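Local coordinates for DNA replication protein DnaC (Aquifex aeolicus, PDB 3ECC), which probably serves as a helicase loader in the initiation of bacterial DNA replication, and binds adenine nucleotide together with magnesium, at residues T92-L95 / K96-N100; K2-W5 / N6-L9; I26-F29 / V30-N34; E112-D116 / W117-L121; T127-N131 / N132-T136. All coordinates share one frame; numbering follows the deposited sequence.

Contact 1 of 5, residues T92-L95 / K96-N100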
# COMPACT_ATOMS: atom_id res chain seq x y z
N THR A 92 -12.33 -6.43 18.69
CA THR A 92 -10.87 -6.31 18.57
C THR A 92 -10.37 -7.31 17.54
O THR A 92 -9.30 -7.15 16.96
CB THR A 92 -10.14 -6.55 19.92
OG1 THR A 92 -10.75 -5.78 20.95
CG2 THR A 92 -8.67 -6.14 19.81
N LYS A 93 -11.17 -8.35 17.32
CA LYS A 93 -10.79 -9.46 16.44
C LYS A 93 -10.45 -8.99 15.02
O LYS A 93 -9.52 -9.52 14.41
CB LYS A 93 -11.89 -10.53 16.41
CG LYS A 93 -11.95 -11.37 17.69
CD LYS A 93 -13.00 -12.48 17.61
CE LYS A 93 -12.96 -13.34 18.88
NZ LYS A 93 -14.05 -14.35 18.93
N PHE A 94 -11.18 -8.00 14.53
CA PHE A 94 -10.90 -7.43 13.22
C PHE A 94 -9.59 -6.64 13.21
O PHE A 94 -8.81 -6.74 12.25
CB PHE A 94 -12.05 -6.55 12.75
CG PHE A 94 -11.83 -5.92 11.42
CD1 PHE A 94 -11.86 -6.67 10.25
CD2 PHE A 94 -11.59 -4.55 11.32
CE1 PHE A 94 -11.65 -6.08 9.01
CE2 PHE A 94 -11.38 -3.95 10.08
CZ PHE A 94 -11.41 -4.72 8.93
N LEU A 95 -9.35 -5.87 14.26
CA LEU A 95 -8.15 -5.04 14.36
C LEU A 95 -6.87 -5.88 14.40
O LEU A 95 -5.87 -5.51 13.77
CB LEU A 95 -8.23 -4.11 15.56
CG LEU A 95 -7.05 -3.17 15.81
CD1 LEU A 95 -6.86 -2.19 14.67
CD2 LEU A 95 -7.22 -2.44 17.12
N LYS A 96 -6.90 -7.00 15.11
CA LYS A 96 -5.73 -7.89 15.23
C LYS A 96 -5.39 -8.58 13.92
O LYS A 96 -4.21 -8.76 13.58
CB LYS A 96 -5.94 -8.95 16.31
CG LYS A 96 -5.32 -8.61 17.65
CD LYS A 96 -5.92 -9.46 18.74
CE LYS A 96 -6.00 -8.68 20.04
NZ LYS A 96 -7.18 -9.10 20.82
N THR A 97 -6.42 -8.99 13.18
CA THR A 97 -6.24 -9.64 11.89
C THR A 97 -5.64 -8.68 10.88
O THR A 97 -4.85 -9.09 10.03
CB THR A 97 -7.56 -10.19 11.33
OG1 THR A 97 -8.58 -9.20 11.51
CG2 THR A 97 -7.95 -11.48 12.05
N VAL A 98 -6.00 -7.40 11.00
CA VAL A 98 -5.43 -6.36 10.15
C VAL A 98 -3.98 -6.06 10.55
O VAL A 98 -3.08 -6.15 9.72
CB VAL A 98 -6.27 -5.05 10.18
CG1 VAL A 98 -5.50 -3.91 9.53
CG2 VAL A 98 -7.60 -5.26 9.49
N LEU A 99 -3.77 -5.75 11.83
CA LEU A 99 -2.43 -5.42 12.33
C LEU A 99 -1.45 -6.59 12.17
O LEU A 99 -0.32 -6.39 11.74
CB LEU A 99 -2.48 -5.00 13.81
CG LEU A 99 -3.12 -3.65 14.19
CD1 LEU A 99 -3.23 -3.54 15.71
CD2 LEU A 99 -2.35 -2.47 13.61
N ASN A 100 -1.90 -7.79 12.49
CA ASN A 100 -1.02 -8.96 12.46
C ASN A 100 -1.01 -9.70 11.12
O ASN A 100 -0.41 -10.77 11.00
CB ASN A 100 -1.35 -9.92 13.61
CG ASN A 100 -0.88 -9.39 14.97
OD1 ASN A 100 0.25 -8.92 15.10
ND2 ASN A 100 -1.75 -9.46 15.98
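Leu95 and Leu99 meet one helical turn apart, Leu95 CG lying 3.8 Å from Leu99 CD1. Leu95 holds CG anti to its backbone N (chi1 180°), on the side of its own carbonyl, which sets CG and CD1 beside Leu99 CD1. Replacing Leu95 by alanine removes CG and both methyls and would probably leave a gap beside Leu99 CD1. In the neighbouring pair, one methyl of Val98 sits over a face of the Phe94 ring as a CH-pi contact, its CG2 4.1 Å from the ring centroid and displaced toward the rim near CZ. Thr92 CG2 rests against the end of Lys96, whose chain is bent near its end.

The second shell is the backbone. Phe94 O is gripped twice, by Val98 N at 3.1 Å and by Thr97 OG1 at 2.6 Å, both from the same face of the carbonyl plane. Lys96 N to Thr92 O and Leu99 N to Leu95 O continue the helical pattern. The result is a short helix, 93-99, with apolar residues to offer on two sides: Phe94 and Leu95 pack on Leu82 of helix 75-86, and Leu99 packs against Tyr124, Ile125 and Tyr128 of helix 116-131.

Contact 2 of 5, residues K2-W5 / N6-L9; sequences KRYW and NANL. With ADP (adenosine-5'-diphosphate), chain B.
Trp5 and Asn6, neighbours in sequence, are folded one upon the other: Asn6 CB stands over the centre of the six-membered ring of Trp5, 3.5 Å from its centroid, in a CH-pi contact only 7° off the ring normal. The Trp5 CG lies between its backbone N and carbonyl carbon (chi1 66°), which brings the indole back across the start of the next residue. The amide of Asn6 does not lie flat on that ring; the two planes are 52° apart.

Tyr4 is turned to different work. Its CB meets Ala7 CB at 3.6 Å, while Arg3 CG lies over the centre of one face of the phenol ring. At the far end the hydroxyl donates to ADP O2A, with Tyr4 OH to O2A at 2.7 Å, and the phosphate oxygen sits at the ring edge, in its plane.

The backbone between them is a tight turn. The bond from Ala7 N to Tyr4 O, 2.9 Å long, closes a type I beta turn from Tyr4 to Ala7; Ala7 is in turn the centre of an inverse gamma turn. Separately, Asn8 ND2 reaches Asn6 O at 3.2 Å. Tyr4 also touches Thr52, so the turn brings Tyr4 into the ADP pocket while Ala7 packs on His53, against the start of helix 51-65, at the P-loop.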
# COMPACT_ATOMS: atom_id res chain seq x y z
N LYS A 2 -13.40 -6.36 -6.53
CA LYS A 2 -13.36 -7.07 -7.81
C LYS A 2 -13.81 -6.31 -9.04
O LYS A 2 -14.44 -6.85 -9.94
CB LYS A 2 -14.06 -8.43 -7.72
CG LYS A 2 -13.23 -9.52 -7.01
CD LYS A 2 -13.14 -10.81 -7.82
CE LYS A 2 -14.52 -11.36 -8.20
NZ LYS A 2 -14.38 -12.63 -8.98
N ARG A 3 -13.42 -5.04 -9.10
CA ARG A 3 -13.22 -4.38 -10.37
C ARG A 3 -11.89 -4.87 -10.95
O ARG A 3 -11.68 -4.87 -12.17
CB ARG A 3 -13.21 -2.87 -10.20
CG ARG A 3 -12.15 -2.16 -11.01
CD ARG A 3 -12.41 -0.67 -11.09
NE ARG A 3 -13.03 -0.29 -12.35
CZ ARG A 3 -14.33 -0.09 -12.51
NH1 ARG A 3 -15.15 -0.23 -11.48
NH2 ARG A 3 -14.82 0.25 -13.70
N TYR A 4 -11.00 -5.32 -10.07
CA TYR A 4 -9.71 -5.87 -10.48
C TYR A 4 -9.69 -7.40 -10.41
O TYR A 4 -8.66 -8.00 -10.09
CB TYR A 4 -8.58 -5.29 -9.61
CG TYR A 4 -8.57 -3.77 -9.50
CD1 TYR A 4 -7.86 -2.99 -10.40
CD2 TYR A 4 -9.27 -3.13 -8.48
CE1 TYR A 4 -7.84 -1.60 -10.29
CE2 TYR A 4 -9.27 -1.74 -8.37
CZ TYR A 4 -8.55 -0.98 -9.28
OH TYR A 4 -8.53 0.39 -9.18
N TRP A 5 -10.83 -8.03 -10.70
CA TRP A 5 -10.93 -9.49 -10.72
C TRP A 5 -9.85 -10.08 -11.63
O TRP A 5 -9.41 -11.22 -11.44
CB TRP A 5 -12.31 -9.94 -11.21
CG TRP A 5 -12.59 -9.60 -12.65
CD1 TRP A 5 -13.14 -8.44 -13.13
CD2 TRP A 5 -12.31 -10.41 -13.79
NE1 TRP A 5 -13.22 -8.49 -14.50
CE2 TRP A 5 -12.72 -9.69 -14.93
CE3 TRP A 5 -11.75 -11.68 -13.97
CZ2 TRP A 5 -12.58 -10.19 -16.22
CZ3 TRP A 5 -11.62 -12.18 -15.25
CH2 TRP A 5 -12.03 -11.43 -16.36
N ASN A 6 -9.46 -9.28 -12.62
CA ASN A 6 -8.57 -9.69 -13.69
C ASN A 6 -7.15 -9.16 -13.51
O ASN A 6 -6.31 -9.30 -14.40
CB ASN A 6 -9.11 -9.17 -15.02
CG ASN A 6 -8.97 -7.66 -15.15
OD1 ASN A 6 -9.63 -6.89 -14.42
ND2 ASN A 6 -8.10 -7.22 -16.05
N ALA A 7 -6.90 -8.51 -12.38
CA ALA A 7 -5.58 -7.93 -12.13
C ALA A 7 -4.56 -9.00 -11.75
O ALA A 7 -4.36 -9.31 -10.58
CB ALA A 7 -5.66 -6.86 -11.06
N ASN A 8 -3.92 -9.56 -12.78
CA ASN A 8 -2.84 -10.51 -12.61
C ASN A 8 -1.54 -9.89 -13.08
O ASN A 8 -1.54 -8.99 -13.92
CB ASN A 8 -3.10 -11.76 -13.44
CG ASN A 8 -4.26 -12.57 -12.92
OD1 ASN A 8 -4.07 -13.56 -12.21
ND2 ASN A 8 -5.48 -12.16 -13.27
N LEU A 9 -0.42 -10.39 -12.56
CA LEU A 9 0.89 -10.01 -13.08
C LEU A 9 1.05 -10.54 -14.50
O LEU A 9 2.09 -10.35 -15.13
CB LEU A 9 2.01 -10.54 -12.19
CG LEU A 9 2.37 -9.75 -10.92
CD1 LEU A 9 3.56 -10.41 -10.25
CD2 LEU A 9 2.65 -8.29 -11.21
PB ADP B . -4.46 3.89 -10.05
O1B ADP B . -4.68 2.87 -8.95
O2B ADP B . -3.05 4.40 -10.14
O3B ADP B . -5.51 4.96 -10.11
PA ADP B . -5.70 1.80 -11.48
O1A ADP B . -4.98 0.57 -10.98
O2A ADP B . -7.00 1.98 -10.71
O3A ADP B . -4.71 3.08 -11.40
O5' ADP B . -5.97 1.72 -13.06
C5' ADP B . -7.18 2.15 -13.67
C4' ADP B . -7.72 1.05 -14.58
O4' ADP B . -6.78 0.79 -15.62
C3' ADP B . -7.90 -0.25 -13.82
O3' ADP B . -9.18 -0.77 -14.13
C2' ADP B . -6.78 -1.16 -14.30
O2' ADP B . -7.24 -2.49 -14.45
C1' ADP B . -6.40 -0.59 -15.65
N9 ADP B . -4.96 -0.72 -15.96
C8 ADP B . -3.96 0.09 -15.57
N7 ADP B . -2.76 -0.31 -16.07
C5 ADP B . -2.99 -1.40 -16.82
C6 ADP B . -2.17 -2.33 -17.65
N6 ADP B . -0.83 -2.18 -17.80
N1 ADP B . -2.81 -3.33 -18.27
C2 ADP B . -4.14 -3.51 -18.16
N3 ADP B . -4.94 -2.70 -17.44
C4 ADP B . -4.43 -1.66 -16.76

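Contact 3 of 5, residues I26-F29 / V30-N34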
# COMPACT_ATOMS: atom_id res chain seq x y z
N ILE A 26 8.49 -6.23 -9.00
CA ILE A 26 7.45 -6.96 -8.27
C ILE A 26 7.70 -8.46 -8.33
O ILE A 26 7.62 -9.15 -7.31
CB ILE A 26 6.03 -6.67 -8.82
CG1 ILE A 26 5.65 -5.20 -8.60
CG2 ILE A 26 5.00 -7.59 -8.17
CD1 ILE A 26 4.51 -4.74 -9.49
N ARG A 27 8.01 -8.95 -9.53
CA ARG A 27 8.25 -10.38 -9.75
C ARG A 27 9.42 -10.91 -8.90
O ARG A 27 9.33 -11.98 -8.29
CB ARG A 27 8.46 -10.69 -11.25
CG ARG A 27 7.17 -10.63 -12.08
CD ARG A 27 7.24 -11.46 -13.36
NE ARG A 27 5.97 -11.49 -14.09
CZ ARG A 27 4.96 -12.33 -13.84
NH1 ARG A 27 5.06 -13.23 -12.86
NH2 ARG A 27 3.85 -12.27 -14.56
N VAL A 28 10.50 -10.13 -8.83
CA VAL A 28 11.61 -10.42 -7.94
C VAL A 28 11.14 -10.43 -6.49
O VAL A 28 11.47 -11.35 -5.74
CB VAL A 28 12.74 -9.38 -8.09
CG1 VAL A 28 13.76 -9.53 -6.98
CG2 VAL A 28 13.41 -9.52 -9.44
N PHE A 29 10.34 -9.43 -6.12
CA PHE A 29 9.81 -9.28 -4.76
C PHE A 29 8.98 -10.50 -4.35
O PHE A 29 9.28 -11.16 -3.36
CB PHE A 29 8.98 -7.98 -4.64
CG PHE A 29 8.36 -7.78 -3.28
CD1 PHE A 29 9.04 -7.11 -2.27
CD2 PHE A 29 7.08 -8.26 -3.00
CE1 PHE A 29 8.48 -6.94 -1.02
CE2 PHE A 29 6.51 -8.09 -1.75
CZ PHE A 29 7.20 -7.42 -0.76
N VAL A 30 7.95 -10.80 -5.15
CA VAL A 30 7.05 -11.95 -4.92
C VAL A 30 7.81 -13.26 -4.84
O VAL A 30 7.46 -14.16 -4.07
CB VAL A 30 6.00 -12.06 -6.04
CG1 VAL A 30 5.26 -13.39 -5.96
CG2 VAL A 30 5.03 -10.89 -5.99
N HIS A 31 8.87 -13.37 -5.64
CA HIS A 31 9.69 -14.56 -5.65
C HIS A 31 10.52 -14.70 -4.37
O HIS A 31 10.67 -15.81 -3.84
CB HIS A 31 10.59 -14.58 -6.89
CG HIS A 31 11.33 -15.86 -7.07
ND1 HIS A 31 12.71 -15.95 -7.00
CD2 HIS A 31 10.89 -17.13 -7.28
CE1 HIS A 31 13.08 -17.20 -7.17
NE2 HIS A 31 12.00 -17.94 -7.34
N ASN A 32 11.04 -13.59 -3.86
CA ASN A 32 11.93 -13.62 -2.71
C ASN A 32 11.24 -13.31 -1.40
O ASN A 32 11.89 -12.89 -0.45
CB ASN A 32 13.07 -12.63 -2.91
CG ASN A 32 14.05 -13.08 -3.96
OD1 ASN A 32 13.99 -14.22 -4.42
ND2 ASN A 32 14.96 -12.20 -4.35
N PHE A 33 9.93 -13.53 -1.36
CA PHE A 33 9.12 -13.04 -0.26
C PHE A 33 9.17 -13.90 1.01
O PHE A 33 8.74 -15.06 1.02
CB PHE A 33 7.67 -12.86 -0.73
CG PHE A 33 6.79 -12.18 0.28
CD1 PHE A 33 6.86 -10.80 0.46
CD2 PHE A 33 5.90 -12.91 1.05
CE1 PHE A 33 6.05 -10.16 1.39
CE2 PHE A 33 5.09 -12.28 1.97
CZ PHE A 33 5.17 -10.90 2.14
N ASN A 34 9.72 -13.31 2.06
CA ASN A 34 9.63 -13.86 3.41
C ASN A 34 8.80 -12.88 4.23
O ASN A 34 9.22 -11.74 4.46
CB ASN A 34 11.02 -14.03 4.02
CG ASN A 34 11.01 -14.82 5.33
OD1 ASN A 34 9.95 -15.04 5.93
ND2 ASN A 34 12.18 -15.27 5.76
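Val30 N donates to Ile26 O at 2.7 Å, in a nearly straight bond (175° at the hydrogen). The two residues also touch through their side chains, Ile26 CG2 against Val30 CG2 at 4.0 Å, the branches crossing at a slant. One residue on, His31 N bonds to Arg27 O. Asn32 N then bonds to Val28 O at 3.0 Å and, more weakly, to Phe29 O, so that one N-H is divided between two carbonyls.

This is the C-terminal end of helix 17-31, in the IstB-like ATP-binding part of the protein, where Asn32 is the first residue to leave helical geometry and the chain sets off toward strand 40-45. The inner side of the helix end is apolar: Ile26 packs on Leu54 and Thr58 of helix 51-65 and on Leu41 and Phe43 of strand 40-45, while Val30 lies on Ala61.

The aromatic pair spans the helix end. Phe29 and Phe33 both carry CG anti to the backbone N (chi1 178° and -172°), and their side chains run side by side in the same direction. The rings meet obliquely, centroids 5.4 Å apart, and touch most closely at Phe29 CE2 and Phe33 CD1, 3.5 Å apart. On the outer side Val28 and Asn32 likewise lie alongside, Val28 CG1 being 3.9 Å from Asn32 ND2. Beyond the pair, Phe29 leans on Leu41, and Phe33 reaches Val103 and Ser135.

Contact 4 of 5, residues E112-D116 / W117-L121; sequences ERLSD and WQREL
Ser115 and Gln118 are joined by a side-chain to backbone bond: Ser115 N donates to Gln118 OE1 at 3.2 Å with a hydrogen angle of 164°, in the plane of the amide carbonyl and on a lone pair. Gln118 keeps CG anti to its carbonyl carbon and then runs extended (chi2 -176°), a shape that brings OE1 back to the N-H of the N-cap residue. Ser115 OG adds a weak bond to the same oxygen.

Backbone bonds begin the helix. Arg119 N reaches Ser115 O at 3.0 Å, while Gln118 N to Ser115 O and Glu120 N to Asp116 O are weak.

Packing makes up the rest. Leu114 crosses Gln118 at about a right angle, its CD2 3.6 Å from Gln118 OE1, and its CD1 lies against Arg119 CD at 3.9 Å. Leu114 CB comes in at the edge of the Arg119 guanidinium, in its plane. Ser115 OG and Gln118 CG both sit over the indole of Trp117, which also packs on Ile79 and Phe80 of helix 75-86 and makes a cation-pi contact with Lys83. A leucine in place of Gln118 would lack the amide oxygen and would probably leave Ser115 N without its acceptor.

The Gln118 OE1 bond to Ser115 N is one half of a capping box; the reciprocal bond from the Ser115 side chain is absent. A neutral amide oxygen thus ties the loop after strand 104-107 to helix 116-131, with no salt bridge across the contact: Asp116 OD2 and Arg119 NE stay 6.4 Å apart.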
# COMPACT_ATOMS: atom_id res chain seq x y z
N GLU A 112 -5.78 12.66 0.43
CA GLU A 112 -6.22 14.02 0.76
C GLU A 112 -5.84 14.40 2.20
O GLU A 112 -4.82 13.94 2.72
CB GLU A 112 -7.73 14.17 0.54
CG GLU A 112 -8.13 14.32 -0.91
CD GLU A 112 -7.63 15.62 -1.55
OE1 GLU A 112 -7.28 16.57 -0.80
OE2 GLU A 112 -7.60 15.70 -2.80
N ARG A 113 -6.67 15.24 2.83
CA ARG A 113 -6.43 15.70 4.20
C ARG A 113 -7.34 14.98 5.22
O ARG A 113 -8.54 14.79 4.99
CB ARG A 113 -6.60 17.22 4.29
CG ARG A 113 -6.00 17.97 3.10
CD ARG A 113 -5.87 19.47 3.37
NE ARG A 113 -5.10 20.14 2.33
CZ ARG A 113 -4.46 21.30 2.48
NH1 ARG A 113 -4.49 21.93 3.65
NH2 ARG A 113 -3.78 21.82 1.46
N LEU A 114 -6.74 14.59 6.35
CA LEU A 114 -7.37 13.68 7.30
C LEU A 114 -7.54 14.32 8.67
O LEU A 114 -6.75 15.17 9.07
CB LEU A 114 -6.51 12.43 7.45
CG LEU A 114 -6.11 11.66 6.20
CD1 LEU A 114 -4.74 11.04 6.39
CD2 LEU A 114 -7.15 10.60 5.83
N SER A 115 -8.56 13.87 9.40
CA SER A 115 -8.83 14.36 10.75
C SER A 115 -7.95 13.66 11.78
O SER A 115 -7.41 12.58 11.51
CB SER A 115 -10.31 14.18 11.11
OG SER A 115 -10.71 12.83 10.91
N ASP A 116 -7.83 14.26 12.96
CA ASP A 116 -6.88 13.78 13.98
C ASP A 116 -6.98 12.28 14.26
O ASP A 116 -5.96 11.61 14.43
CB ASP A 116 -7.02 14.58 15.28
CG ASP A 116 -6.39 15.97 15.20
OD1 ASP A 116 -6.25 16.62 16.26
OD2 ASP A 116 -6.03 16.41 14.09
N TRP A 117 -8.21 11.77 14.31
CA TRP A 117 -8.45 10.35 14.61
C TRP A 117 -8.12 9.43 13.42
O TRP A 117 -7.86 8.24 13.62
CB TRP A 117 -9.89 10.12 15.08
CG TRP A 117 -10.93 10.60 14.11
CD1 TRP A 117 -11.53 11.82 14.09
CD2 TRP A 117 -11.48 9.86 13.01
NE1 TRP A 117 -12.43 11.90 13.05
CE2 TRP A 117 -12.42 10.71 12.38
CE3 TRP A 117 -11.28 8.57 12.50
CZ2 TRP A 117 -13.15 10.31 11.26
CZ3 TRP A 117 -12.02 8.17 11.39
CH2 TRP A 117 -12.94 9.04 10.78
N GLN A 118 -8.17 9.98 12.21
CA GLN A 118 -7.71 9.26 11.03
C GLN A 118 -6.19 9.20 10.99
O GLN A 118 -5.62 8.18 10.60
CB GLN A 118 -8.22 9.92 9.76
CG GLN A 118 -9.67 9.65 9.44
CD GLN A 118 -10.10 10.27 8.12
OE1 GLN A 118 -9.97 11.47 7.90
NE2 GLN A 118 -10.63 9.44 7.23
N ARG A 119 -5.55 10.29 11.37
CA ARG A 119 -4.10 10.35 11.46
C ARG A 119 -3.61 9.46 12.59
O ARG A 119 -2.48 8.99 12.57
CB ARG A 119 -3.62 11.78 11.68
CG ARG A 119 -4.15 12.80 10.67
CD ARG A 119 -3.26 12.87 9.44
NE ARG A 119 -3.47 14.11 8.69
CZ ARG A 119 -2.68 15.18 8.78
NH1 ARG A 119 -1.61 15.16 9.57
NH2 ARG A 119 -2.95 16.26 8.05
N GLU A 120 -4.47 9.25 13.59
CA GLU A 120 -4.18 8.38 14.73
C GLU A 120 -4.06 6.92 14.33
O GLU A 120 -3.09 6.25 14.68
CB GLU A 120 -5.27 8.52 15.81
CG GLU A 120 -5.12 9.74 16.75
CD GLU A 120 -6.35 9.97 17.63
OE1 GLU A 120 -7.28 9.12 17.60
OE2 GLU A 120 -6.41 11.00 18.34
N LEU A 121 -5.05 6.43 13.58
CA LEU A 121 -5.09 5.05 13.14
C LEU A 121 -4.01 4.71 12.13
O LEU A 121 -3.37 3.67 12.23
CB LEU A 121 -6.46 4.72 12.56
CG LEU A 121 -7.54 4.32 13.56
CD1 LEU A 121 -8.91 4.48 12.92
CD2 LEU A 121 -7.32 2.89 14.03

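Contact 5 of 5, residues T127-N131 / N132-T136; sequences TYRYN and NLKST
The guanidinium of Arg129 lies under Lys134, whose CB stands 3.5 Å above the centre of one face, while its edge is met in plane by Ser135 O and by Thr136 CB. The bond at that edge runs from Arg129 NH2 to Ser135 O at 2.6 Å, bent to 146° at the hydrogen; the oxygen is in the guanidinium plane, but the donor comes in above the plane of the carbonyl. Thr136 CB approaches Arg129 NE at 3.4 Å. The second flat group is the Tyr128 ring, with Asn132 ND2 over one face, displaced toward the rim at CZ; ring and amide planes are 63° apart.

The arginine gets there by a bend: CG is anti to the carbonyl carbon, and chi3 of 74° folds the tip across Lys134, the two side chains crossing at about a right angle.

These residues form the turn from helix 116-131 into strand 136-141, one of the central strands of the parallel sheet of this P-loop NTPase. Asn132 is the first residue to leave helical geometry, and its N bonds to Tyr128 O at 2.9 Å. Leu133 then adopts a left-handed backbone conformation, after which Lys134 N is placed 2.9 Å from Arg129 O, a bond whose acceptor position is less certain.

Further carbonyls share the cation: Arg129 NH2 also bonds to Ser101 O, and NH1 weakly to Leu99 O. Tyr128 OH bonds to Asn100 OD1, and Ser135 OG to Pro102 O.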
# COMPACT_ATOMS: atom_id res chain seq x y z
N THR A 127 3.11 2.04 12.46
CA THR A 127 4.13 1.86 13.50
C THR A 127 4.16 0.40 14.00
O THR A 127 5.23 -0.18 14.22
CB THR A 127 3.92 2.85 14.66
OG1 THR A 127 3.95 4.18 14.14
CG2 THR A 127 4.98 2.71 15.70
N TYR A 128 2.98 -0.19 14.15
CA TYR A 128 2.87 -1.58 14.55
C TYR A 128 3.52 -2.51 13.53
O TYR A 128 4.33 -3.37 13.89
CB TYR A 128 1.40 -1.95 14.73
CG TYR A 128 1.18 -3.31 15.33
CD1 TYR A 128 1.11 -3.47 16.72
CD2 TYR A 128 1.03 -4.43 14.52
CE1 TYR A 128 0.91 -4.73 17.28
CE2 TYR A 128 0.83 -5.69 15.07
CZ TYR A 128 0.76 -5.84 16.45
OH TYR A 128 0.56 -7.09 16.98
N ARG A 129 3.21 -2.29 12.26
CA ARG A 129 3.72 -3.12 11.17
C ARG A 129 5.18 -2.83 10.88
O ARG A 129 5.89 -3.69 10.36
CB ARG A 129 2.86 -2.95 9.92
CG ARG A 129 1.44 -3.48 10.09
CD ARG A 129 0.60 -3.34 8.84
NE ARG A 129 0.96 -4.32 7.81
CZ ARG A 129 0.68 -5.62 7.89
NH1 ARG A 129 0.03 -6.10 8.94
NH2 ARG A 129 1.07 -6.44 6.91
N TYR A 130 5.63 -1.63 11.23
CA TYR A 130 7.07 -1.28 11.24
C TYR A 130 7.82 -2.02 12.35
O TYR A 130 8.89 -2.59 12.12
CB TYR A 130 7.25 0.23 11.39
CG TYR A 130 8.70 0.70 11.48
CD1 TYR A 130 9.49 0.78 10.34
CD2 TYR A 130 9.26 1.07 12.69
CE1 TYR A 130 10.81 1.22 10.40
CE2 TYR A 130 10.58 1.50 12.77
CZ TYR A 130 11.35 1.57 11.62
OH TYR A 130 12.65 1.99 11.69
N ASN A 131 7.27 -2.00 13.56
CA ASN A 131 7.94 -2.62 14.71
C ASN A 131 7.95 -4.15 14.66
O ASN A 131 8.91 -4.79 15.11
CB ASN A 131 7.32 -2.15 16.03
CG ASN A 131 7.49 -0.66 16.24
OD1 ASN A 131 8.47 -0.06 15.80
ND2 ASN A 131 6.52 -0.06 16.93
N ASN A 132 6.88 -4.73 14.12
CA ASN A 132 6.71 -6.18 14.11
C ASN A 132 6.96 -6.79 12.74
O ASN A 132 6.49 -7.89 12.46
CB ASN A 132 5.32 -6.56 14.64
CG ASN A 132 4.99 -5.89 15.97
OD1 ASN A 132 5.82 -5.20 16.56
ND2 ASN A 132 3.77 -6.08 16.44
N LEU A 133 7.69 -6.07 11.90
CA LEU A 133 8.13 -6.57 10.59
C LEU A 133 6.99 -7.20 9.80
O LEU A 133 7.10 -8.32 9.31
CB LEU A 133 9.31 -7.53 10.72
CG LEU A 133 10.56 -7.03 11.46
CD1 LEU A 133 11.53 -8.15 11.69
CD2 LEU A 133 11.23 -5.88 10.72
N LYS A 134 5.90 -6.47 9.68
CA LYS A 134 4.76 -6.96 8.95
C LYS A 134 4.71 -6.27 7.59
O LYS A 134 4.50 -5.07 7.50
CB LYS A 134 3.49 -6.69 9.75
CG LYS A 134 3.40 -7.49 11.06
CD LYS A 134 2.74 -8.83 10.84
CE LYS A 134 3.00 -9.77 12.00
NZ LYS A 134 2.77 -11.17 11.56
N SER A 135 4.95 -7.04 6.53
CA SER A 135 5.06 -6.49 5.18
C SER A 135 3.77 -5.86 4.72
O SER A 135 2.69 -6.43 4.87
CB SER A 135 5.50 -7.56 4.18
OG SER A 135 4.94 -8.82 4.52
N THR A 136 3.88 -4.65 4.17
CA THR A 136 2.72 -3.86 3.83
C THR A 136 2.94 -3.09 2.53
O THR A 136 3.95 -2.41 2.35
CB THR A 136 2.31 -2.91 4.99
OG1 THR A 136 1.60 -1.78 4.46
CG2 THR A 136 3.52 -2.41 5.74

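Of the five contacts, contact 2 alone touches the nucleotide, and the side chain of Tyr4 lies about 5 Å from both the magnesium ion and the beryllium trifluoride. Contact 3 is the next step outward: Leu9 CD1 meets Ile26 CG2 at 3.8 Å, and the Ile26 side chain remains about 10 Å from ADP. Contacts 1 and 5 join directly at Asn100 and Tyr128, and contact 5 also reaches contact 3 through Ser135 OG and Phe33 CZ. Contact 4 starts the helix 116-131 that contact 5 ends; their nearest atoms are about 7 Å apart. Contacts 2 and 4, with centres 29 Å apart, lie on opposite sides of the chain's centre.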